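Local atomic coordinates of coat protein (Papaya mosaic virus, PDB entry 4DOX), a protein that forms the protein shell of a flexible filamentous plant virus, probably by packing as many copies in a helical array around the genomic RNA. Residues 108-113 with 151-156; 66-71 with 139-144; 114-119 with 157-162. One frame throughout, in Å; residues are numbered along the deposited sequence.

Contact 1 (108-113 with 151-156)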
loop_
_atom_site.group_PDB
_atom_site.type_symbol
_atom_site.label_atom_id
_atom_site.label_comp_id
_atom_site.label_asym_id
_atom_site.label_seq_id
_atom_site.Cartn_x
_atom_site.Cartn_y
_atom_site.Cartn_z
ATOM N N ARG A 108 0.057 -0.423 -1.668
ATOM C CA ARG A 108 -0.647 -1.649 -1.905
ATOM C C ARG A 108 -1.002 -2.276 -0.577
ATOM O O ARG A 108 -2.064 -2.886 -0.454
ATOM C CB ARG A 108 0.219 -2.597 -2.702
ATOM C CG ARG A 108 -0.578 -3.698 -3.326
ATOM C CD ARG A 108 0.270 -4.579 -4.147
ATOM N NE ARG A 108 0.418 -4.082 -5.505
ATOM C CZ ARG A 108 1.579 -3.821 -6.088
ATOM N NH1 ARG A 108 2.702 -4.016 -5.416
ATOM N NH2 ARG A 108 1.607 -3.355 -7.332
ATOM N N TYR A 109 -0.118 -2.096 0.415
ATOM C CA TYR A 109 -0.275 -2.671 1.751
ATOM C C TYR A 109 -1.486 -2.089 2.497
ATOM O O TYR A 109 -1.986 -2.713 3.480
ATOM C CB TYR A 109 1.008 -2.456 2.587
ATOM C CG TYR A 109 0.905 -2.975 4.013
ATOM C CD1 TYR A 109 0.769 -4.369 4.290
ATOM C CD2 TYR A 109 0.961 -2.098 5.092
ATOM C CE1 TYR A 109 0.689 -4.877 5.622
ATOM C CE2 TYR A 109 0.875 -2.584 6.439
ATOM C CZ TYR A 109 0.735 -3.979 6.688
ATOM O OH TYR A 109 0.634 -4.424 7.988
ATOM N N PHE A 110 -1.915 -0.890 2.051
ATOM C CA PHE A 110 -3.021 -0.167 2.649
ATOM C C PHE A 110 -4.204 -0.073 1.699
ATOM O O PHE A 110 -5.189 0.579 2.001
ATOM C CB PHE A 110 -2.581 1.248 3.015
ATOM C CG PHE A 110 -1.524 1.293 4.093
ATOM C CD1 PHE A 110 -0.173 1.427 3.763
ATOM C CD2 PHE A 110 -1.887 1.186 5.444
ATOM C CE1 PHE A 110 0.819 1.434 4.775
ATOM C CE2 PHE A 110 -0.894 1.213 6.464
ATOM C CZ PHE A 110 0.461 1.349 6.127
ATOM N N ALA A 111 -4.108 -0.722 0.544
ATOM C CA ALA A 111 -5.200 -0.693 -0.434
ATOM C C ALA A 111 -6.594 -0.917 0.218
ATOM O O ALA A 111 -7.508 -0.119 -0.042
ATOM C CB ALA A 111 -4.964 -1.654 -1.605
ATOM N N PRO A 112 -6.757 -1.958 1.090
ATOM C CA PRO A 112 -8.135 -2.207 1.605
ATOM C C PRO A 112 -8.702 -1.066 2.450
ATOM O O PRO A 112 -9.904 -0.831 2.436
ATOM C CB PRO A 112 -7.990 -3.495 2.426
ATOM C CG PRO A 112 -6.784 -4.141 1.865
ATOM C CD PRO A 112 -5.835 -3.027 1.512
ATOM N N ILE A 113 -7.839 -0.329 3.141
ATOM C CA ILE A 113 -8.298 0.764 3.980
ATOM C C ILE A 113 -8.772 1.937 3.092
ATOM O O ILE A 113 -9.815 2.551 3.362
ATOM C CB ILE A 113 -7.174 1.267 4.873
ATOM C CG1 ILE A 113 -6.465 0.135 5.640
ATOM C CG2 ILE A 113 -7.687 2.306 5.802
ATOM C CD1 ILE A 113 -7.398 -0.741 6.448
ATOM N N ALA A 151 -2.953 -10.290 3.031
ATOM C CA ALA A 151 -1.743 -9.871 3.753
ATOM C C ALA A 151 -1.646 -8.313 3.852
ATOM O O ALA A 151 -0.973 -7.769 4.746
ATOM C CB ALA A 151 -0.518 -10.456 3.086
ATOM N N ALA A 152 -2.329 -7.611 2.943
ATOM C CA ALA A 152 -2.452 -6.168 3.038
ATOM C C ALA A 152 -3.198 -5.845 4.322
ATOM O O ALA A 152 -3.940 -6.717 4.810
ATOM C CB ALA A 152 -3.219 -5.613 1.824
ATOM N N MET A 153 -3.015 -4.623 4.857
ATOM C CA MET A 153 -3.700 -4.224 6.085
ATOM C C MET A 153 -5.202 -4.161 5.835
ATOM O O MET A 153 -5.645 -3.559 4.875
ATOM C CB MET A 153 -3.148 -2.917 6.658
ATOM C CG MET A 153 -4.005 -2.373 7.808
ATOM S SD MET A 153 -3.208 -1.211 8.951
ATOM C CE MET A 153 -1.586 -1.952 9.066
ATOM N N GLN A 154 -5.977 -4.817 6.694
ATOM C CA GLN A 154 -7.449 -4.922 6.541
ATOM C C GLN A 154 -8.285 -3.882 7.319
ATOM O O GLN A 154 -7.919 -3.473 8.425
ATOM C CB GLN A 154 -7.911 -6.348 6.912
ATOM C CG GLN A 154 -7.194 -7.467 6.090
ATOM C CD GLN A 154 -7.527 -7.404 4.611
ATOM O OE1 GLN A 154 -8.671 -7.109 4.234
ATOM N NE2 GLN A 154 -6.534 -7.653 3.761
ATOM N N PRO A 155 -9.419 -3.447 6.733
ATOM C CA PRO A 155 -10.274 -2.604 7.549
ATOM C C PRO A 155 -10.808 -3.379 8.767
ATOM O O PRO A 155 -10.933 -4.608 8.740
ATOM C CB PRO A 155 -11.411 -2.191 6.601
ATOM C CG PRO A 155 -11.122 -2.828 5.322
ATOM C CD PRO A 155 -10.153 -3.939 5.565
ATOM N N PRO A 156 -11.077 -2.653 9.844
ATOM C CA PRO A 156 -11.564 -3.251 11.071
ATOM C C PRO A 156 -12.828 -4.150 10.941
ATOM O O PRO A 156 -12.966 -5.046 11.766
ATOM C CB PRO A 156 -11.861 -2.030 11.961
ATOM C CG PRO A 156 -11.839 -0.803 11.022
ATOM C CD PRO A 156 -10.890 -1.190 9.954
#
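M153 lies against the ring of Y109, its CB 4.2 Å from the ring centroid and 20° off the normal, a CH-pi contact over the face. Its CG runs anti to the backbone N (chi1 171°) and the chain bends at chi3, which brings the methyl CE to 3.5 Å from Y109 OH and the sulfur beside F110 in an oblique Met-aromatic contact. A flexible, unbranched methionine suits this place between two rings. I113 reaches M153 with CD1, which touches CG and the peptide joining Q154 to P155. P112 lies along the same extended chain: its ring packs against M153 O and on the methyl of A152, and its CB stands 3.8 Å from P155 CD. In this all-helical coat protein the contact lays an irregular chain over the type I turn R108–A111 and the first turn of helix 111-118; F110 also touches L61 and V64 of helix 56-70. The polar edge holds one backbone bond across the segments, M153 N to Y109 O at 2.6 Å. Beyond it the side chain of Q154 folds back, NE2 giving a bond to A152 O at 3.0 Å from above the carbonyl plane.

Contact 2 (66-71 with 139-144)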
loop_
_atom_site.group_PDB
_atom_site.type_symbol
_atom_site.label_atom_id
_atom_site.label_comp_id
_atom_site.label_asym_id
_atom_site.label_seq_id
_atom_site.Cartn_x
_atom_site.Cartn_y
_atom_site.Cartn_z
ATOM N N PHE A 66 -3.049 10.280 -1.258
ATOM C CA PHE A 66 -2.505 11.138 -2.299
ATOM C C PHE A 66 -2.261 10.265 -3.522
ATOM O O PHE A 66 -2.563 10.678 -4.643
ATOM C CB PHE A 66 -1.195 11.811 -1.867
ATOM C CG PHE A 66 -0.509 12.516 -3.000
ATOM C CD1 PHE A 66 -0.772 13.857 -3.266
ATOM C CD2 PHE A 66 0.346 11.817 -3.860
ATOM C CE1 PHE A 66 -0.162 14.492 -4.360
ATOM C CE2 PHE A 66 0.958 12.441 -4.932
ATOM C CZ PHE A 66 0.692 13.767 -5.203
ATOM N N CYS A 67 -1.741 9.051 -3.286
ATOM C CA CYS A 67 -1.416 8.094 -4.367
ATOM C C CYS A 67 -2.642 7.497 -5.027
ATOM O O CYS A 67 -2.616 7.204 -6.245
ATOM C CB CYS A 67 -0.483 7.006 -3.870
ATOM S SG CYS A 67 1.153 7.728 -3.554
ATOM N N TYR A 68 -3.720 7.364 -4.241
ATOM C CA TYR A 68 -5.033 6.987 -4.764
ATOM C C TYR A 68 -5.473 7.894 -5.922
ATOM O O TYR A 68 -6.059 7.386 -6.899
ATOM C CB TYR A 68 -6.073 6.978 -3.646
ATOM C CG TYR A 68 -7.454 6.499 -4.038
ATOM C CD1 TYR A 68 -7.811 5.154 -3.877
ATOM C CD2 TYR A 68 -8.411 7.394 -4.525
ATOM C CE1 TYR A 68 -9.096 4.696 -4.201
ATOM C CE2 TYR A 68 -9.691 6.974 -4.859
ATOM C CZ TYR A 68 -10.061 5.617 -4.703
ATOM O OH TYR A 68 -11.362 5.170 -5.058
ATOM N N ASP A 69 -5.174 9.208 -5.838
ATOM C CA ASP A 69 -5.517 10.166 -6.935
ATOM C C ASP A 69 -4.395 10.258 -7.982
ATOM O O ASP A 69 -4.635 10.210 -9.193
ATOM C CB ASP A 69 -5.940 11.558 -6.402
ATOM C CG ASP A 69 -7.204 11.493 -5.499
ATOM O OD1 ASP A 69 -8.250 10.975 -5.981
ATOM O OD2 ASP A 69 -7.161 11.929 -4.292
ATOM N N ASN A 70 -3.161 10.334 -7.495
ATOM C CA ASN A 70 -2.038 10.768 -8.332
ATOM C C ASN A 70 -1.095 9.681 -8.872
ATOM O O ASN A 70 -0.286 9.971 -9.719
ATOM C CB ASN A 70 -1.253 11.847 -7.597
ATOM C CG ASN A 70 -2.108 13.091 -7.287
ATOM O OD1 ASN A 70 -2.449 13.861 -8.187
ATOM N ND2 ASN A 70 -2.450 13.282 -6.015
ATOM N N GLY A 71 -1.218 8.431 -8.416
ATOM C CA GLY A 71 -0.248 7.411 -8.790
ATOM C C GLY A 71 0.749 7.151 -7.676
ATOM O O GLY A 71 0.936 7.981 -6.797
ATOM N N ALA A 139 -11.944 1.492 -9.563
ATOM C CA ALA A 139 -10.833 0.609 -9.843
ATOM C C ALA A 139 -9.615 1.383 -10.371
ATOM O O ALA A 139 -8.554 0.813 -10.576
ATOM C CB ALA A 139 -11.274 -0.398 -10.843
ATOM N N ALA A 140 -9.777 2.689 -10.601
ATOM C CA ALA A 140 -8.750 3.441 -11.384
ATOM C C ALA A 140 -7.601 3.984 -10.509
ATOM O O ALA A 140 -7.246 5.178 -10.585
ATOM C CB ALA A 140 -9.383 4.539 -12.267
ATOM N N PHE A 141 -7.070 3.118 -9.652
ATOM C CA PHE A 141 -5.835 3.436 -8.976
ATOM C C PHE A 141 -4.856 2.318 -9.164
ATOM O O PHE A 141 -5.252 1.143 -9.357
ATOM C CB PHE A 141 -6.008 3.836 -7.504
ATOM C CG PHE A 141 -6.675 2.811 -6.622
ATOM C CD1 PHE A 141 -5.964 2.219 -5.575
ATOM C CD2 PHE A 141 -8.047 2.506 -6.759
ATOM C CE1 PHE A 141 -6.603 1.266 -4.726
ATOM C CE2 PHE A 141 -8.669 1.585 -5.921
ATOM C CZ PHE A 141 -7.959 0.970 -4.904
ATOM N N ASP A 142 -3.570 2.675 -9.142
ATOM C CA ASP A 142 -2.553 1.728 -9.531
ATOM C C ASP A 142 -2.129 0.714 -8.484
ATOM O O ASP A 142 -1.173 -0.016 -8.721
ATOM C CB ASP A 142 -1.340 2.426 -10.146
ATOM C CG ASP A 142 -0.549 3.261 -9.146
ATOM O OD1 ASP A 142 -0.728 3.113 -7.915
ATOM O OD2 ASP A 142 0.287 4.066 -9.605
ATOM N N PHE A 143 -2.806 0.648 -7.343
ATOM C CA PHE A 143 -2.553 -0.434 -6.394
ATOM C C PHE A 143 -3.860 -1.052 -5.956
ATOM O O PHE A 143 -4.014 -1.501 -4.802
ATOM C CB PHE A 143 -1.745 0.045 -5.186
ATOM C CG PHE A 143 -2.323 1.245 -4.506
ATOM C CD1 PHE A 143 -2.181 2.524 -5.074
ATOM C CD2 PHE A 143 -2.993 1.111 -3.279
ATOM C CE1 PHE A 143 -2.694 3.676 -4.421
ATOM C CE2 PHE A 143 -3.530 2.248 -2.615
ATOM C CZ PHE A 143 -3.384 3.539 -3.188
ATOM N N PHE A 144 -4.809 -1.049 -6.878
ATOM C CA PHE A 144 -6.076 -1.665 -6.662
ATOM C C PHE A 144 -5.865 -3.137 -6.340
ATOM O O PHE A 144 -6.668 -3.717 -5.580
ATOM C CB PHE A 144 -6.914 -1.478 -7.912
ATOM C CG PHE A 144 -8.082 -2.431 -8.043
ATOM C CD1 PHE A 144 -9.316 -2.151 -7.420
ATOM C CD2 PHE A 144 -7.971 -3.587 -8.821
ATOM C CE1 PHE A 144 -10.407 -3.008 -7.558
ATOM C CE2 PHE A 144 -9.056 -4.462 -8.964
ATOM C CZ PHE A 144 -10.273 -4.176 -8.335
HETATM O O HOH W 1 -3.142 5.468 -8.528
HETATM O O HOH W 2 -5.221 7.027 -9.574
#
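Y68 sets its ring obliquely against that of F141, the two planes at 37° and the centroids 4.6 Å apart, a pairing that is neither a stack nor an edge-to-face contact. The tyrosine leads with CE1: Y68 CE1 comes over one face of F141, off centre, 3.5 Å from F141 CD2. The opposite face of F141 is covered by CA of F144, so this phenylalanine is a flat plate held between the helix and its own chain.

F143 turns differently: it offers its edge. CE1 and CZ point at the helix backbone, with Y68 N and C67 C lying near the ring plane, and F143 CE1 also meets C67 CB at 4.0 Å. One face of F143 carries CD1 of F141 over its centre. Both phenylalanines have CG between the backbone N and the carbonyl carbon; for F143 (chi1 52°) this carries the ring edge to the helix. The slim C67 lets that edge come close.

Water joins the backbones where the rings do not meet. One molecule donates to C67 O at 2.9 Å and accepts from D142 N; a second lies between Y68 O and A140 O. D142 brings OD2 to 3.5 Å from G71 CA, but its carboxylate is held chiefly by S72 and by a salt bridge to R104. At the backbone angles of G71, with positive phi, a CB would jam against the preceding carbonyl O, so glycine fits the exit from the helix.

Further out, Y68 and F143 both touch I114 of helix 111-118, while C67 and F143 reach C107 of helix 103-108. F143 thus packs where helices 56-70, 103-108 and 111-118 come together, part of the hydrophobic core of the all-helical coat protein.

Contact 3 (114-119 with 157-162). Unlike the reference sequence in segment 157-162: T160 (reference Ile).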
loop_
_atom_site.group_PDB
_atom_site.type_symbol
_atom_site.label_atom_id
_atom_site.label_comp_id
_atom_site.label_asym_id
_atom_site.label_seq_id
_atom_site.Cartn_x
_atom_site.Cartn_y
_atom_site.Cartn_z
ATOM N N ILE A 114 -8.010 2.261 2.041
ATOM C CA ILE A 114 -8.349 3.412 1.240
ATOM C C ILE A 114 -9.558 3.038 0.398
ATOM O O ILE A 114 -10.451 3.876 0.175
ATOM C CB ILE A 114 -7.185 3.955 0.388
ATOM C CG1 ILE A 114 -7.499 5.383 -0.078
ATOM C CG2 ILE A 114 -6.889 3.033 -0.806
ATOM C CD1 ILE A 114 -7.659 6.430 1.052
ATOM N N TRP A 115 -9.635 1.767 -0.002
ATOM C CA TRP A 115 -10.868 1.253 -0.601
ATOM C C TRP A 115 -12.082 1.608 0.273
ATOM O O TRP A 115 -13.038 2.201 -0.209
ATOM C CB TRP A 115 -10.778 -0.244 -0.794
ATOM C CG TRP A 115 -12.005 -0.855 -1.397
ATOM C CD1 TRP A 115 -13.037 -1.469 -0.719
ATOM C CD2 TRP A 115 -12.318 -0.979 -2.790
ATOM N NE1 TRP A 115 -13.972 -1.944 -1.604
ATOM C CE2 TRP A 115 -13.566 -1.654 -2.881
ATOM C CE3 TRP A 115 -11.675 -0.570 -3.978
ATOM C CZ2 TRP A 115 -14.186 -1.945 -4.119
ATOM C CZ3 TRP A 115 -12.296 -0.844 -5.217
ATOM C CH2 TRP A 115 -13.538 -1.541 -5.266
ATOM N N ASN A 116 -12.039 1.288 1.562
ATOM C CA ASN A 116 -13.197 1.588 2.403
ATOM C C ASN A 116 -13.427 3.066 2.523
ATOM O O ASN A 116 -14.554 3.514 2.685
ATOM C CB ASN A 116 -13.039 1.001 3.807
ATOM C CG ASN A 116 -13.530 -0.427 3.904
ATOM O OD1 ASN A 116 -13.445 -1.208 2.927
ATOM N ND2 ASN A 116 -14.045 -0.786 5.083
ATOM N N LEU A 117 -12.351 3.833 2.439
ATOM C CA LEU A 117 -12.463 5.268 2.631
ATOM C C LEU A 117 -13.029 6.039 1.434
ATOM O O LEU A 117 -13.738 7.030 1.620
ATOM C CB LEU A 117 -11.122 5.844 3.064
ATOM C CG LEU A 117 -10.849 5.479 4.517
ATOM C CD1 LEU A 117 -9.393 5.716 4.822
ATOM C CD2 LEU A 117 -11.734 6.312 5.397
ATOM N N ARG A 118 -12.740 5.574 0.219
ATOM C CA ARG A 118 -13.075 6.325 -0.973
ATOM C C ARG A 118 -14.130 5.658 -1.859
ATOM O O ARG A 118 -14.880 6.374 -2.536
ATOM C CB ARG A 118 -11.815 6.597 -1.783
ATOM C CG ARG A 118 -10.675 7.266 -0.997
ATOM C CD ARG A 118 -10.743 8.745 -1.074
ATOM N NE ARG A 118 -10.919 9.215 -2.455
ATOM C CZ ARG A 118 -10.039 9.959 -3.128
ATOM N NH1 ARG A 118 -8.886 10.341 -2.562
ATOM N NH2 ARG A 118 -10.318 10.326 -4.384
ATOM N N THR A 119 -14.197 4.326 -1.871
ATOM C CA THR A 119 -15.129 3.604 -2.738
ATOM C C THR A 119 -16.621 3.974 -2.501
ATOM O O THR A 119 -17.070 4.065 -1.348
ATOM C CB THR A 119 -14.924 2.116 -2.595
ATOM O OG1 THR A 119 -13.563 1.833 -2.896
ATOM C CG2 THR A 119 -15.836 1.318 -3.515
ATOM N N SER A 157 -13.748 -3.931 9.981
ATOM C CA SER A 157 -14.921 -4.854 9.849
ATOM C C SER A 157 -15.019 -5.469 8.458
ATOM O O SER A 157 -16.099 -5.857 7.989
ATOM C CB SER A 157 -16.252 -4.166 10.196
ATOM O OG SER A 157 -16.257 -3.643 11.509
ATOM N N GLY A 158 -13.877 -5.554 7.799
ATOM C CA GLY A 158 -13.821 -6.070 6.447
ATOM C C GLY A 158 -14.239 -4.995 5.455
ATOM O O GLY A 158 -14.723 -3.887 5.841
ATOM N N LEU A 159 -14.054 -5.324 4.178
ATOM C CA LEU A 159 -14.421 -4.433 3.094
ATOM C C LEU A 159 -15.878 -3.984 3.144
ATOM O O LEU A 159 -16.750 -4.739 3.588
ATOM C CB LEU A 159 -14.152 -5.131 1.772
ATOM C CG LEU A 159 -12.720 -5.595 1.568
ATOM C CD1 LEU A 159 -12.596 -6.242 0.174
ATOM C CD2 LEU A 159 -11.659 -4.442 1.803
ATOM N N THR A 160 -16.149 -2.762 2.671
ATOM C CA THR A 160 -17.531 -2.234 2.629
ATOM C C THR A 160 -18.342 -2.902 1.542
ATOM O O THR A 160 -19.569 -2.904 1.591
ATOM C CB THR A 160 -17.579 -0.767 2.336
ATOM O OG1 THR A 160 -16.730 -0.530 1.221
ATOM C CG2 THR A 160 -17.059 0.004 3.515
ATOM N N ARG A 161 -17.630 -3.381 0.523
ATOM C CA ARG A 161 -18.121 -4.352 -0.466
ATOM C C ARG A 161 -16.876 -4.957 -1.144
ATOM O O ARG A 161 -15.750 -4.441 -0.977
ATOM C CB ARG A 161 -19.094 -3.730 -1.479
ATOM C CG ARG A 161 -18.477 -2.703 -2.397
ATOM C CD ARG A 161 -19.445 -2.276 -3.505
ATOM N NE ARG A 161 -18.971 -1.133 -4.302
ATOM C CZ ARG A 161 -18.113 -1.203 -5.326
ATOM N NH1 ARG A 161 -17.583 -2.376 -5.711
ATOM N NH2 ARG A 161 -17.785 -0.091 -5.975
ATOM N N SER A 162 -17.065 -6.062 -1.857
ATOM C CA SER A 162 -16.049 -6.543 -2.783
ATOM C C SER A 162 -16.018 -5.693 -4.028
ATOM O O SER A 162 -17.014 -5.016 -4.347
ATOM C CB SER A 162 -16.340 -7.986 -3.174
ATOM O OG SER A 162 -15.554 -8.804 -2.328
HETATM O O HOH W 3 -16.553 2.735 1.052
#
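W115 and N116, on helix 111-118 of the all-helical coat protein, hold the irregular chain 157-162 by bonding to its backbone. W115 can be followed outward. From CB, directed at the other segment, the indole leaves anti to the backbone N. W115 CD1 meets the methyl CD2 of L159 at 4.1 Å. Next to it, NE1 donates to R161 O at 3.1 Å, the oxygen lying near the ring edge though tilted 25° from its plane; CE2 also lies near that oxygen. CZ2, on the six-membered ring, has NH1 of R161 as its nearest neighbour across the contact, and CH2, at the far end, approaches the same nitrogen. The guanidinium turns a face to CZ2, and the two planes stand 77° apart. Tryptophan suits the site because one flat group supplies both a donor and a broad apolar surface.

N116 uses both ends of its amide. ND2 gives a nearly straight bond (166°) to G158 O, in the amide plane, while OD1 accepts from T160 N at 3.1 Å, the donor standing above the carbonyl plane. Asparagine, donor and acceptor at once, can thus grip two successive peptides. The amide also has CG2 of T160 beside it, a residue that is isoleucine in the reference sequence.

R161 extends from CG to NE, and CG2 of T119 lies over a face of its guanidinium. Its charge is met by D120 and E167, so it also ties this segment to helix 165-172. Where helix 111-118 ends, one water donates to N116 O at 2.7 Å and to T119 O at 2.8 Å, and accepts from T160 OG1 at 3.3 Å.

In the fold
Contacts 1 and 3 are neighbours, their centres about 9 Å apart: residues 108-119 and 151-162 run on from one to the other, and P112 CB meets L159 CD2 at 3.8 Å where they join. Contact 2 lies about 14 Å from each, centre to centre. It meets contact 1 where A111 CB packs on F143 O at 3.3 Å, and contact 3 through the salt bridge D69 OD1 to R118 NH2 at 2.7 Å and through F144 beside W115. Helix 111-118 is therefore packed against helix 56-70 and separate parts of the long irregular chain between helices 111-118 and 165-172, all within one coat-protein chain.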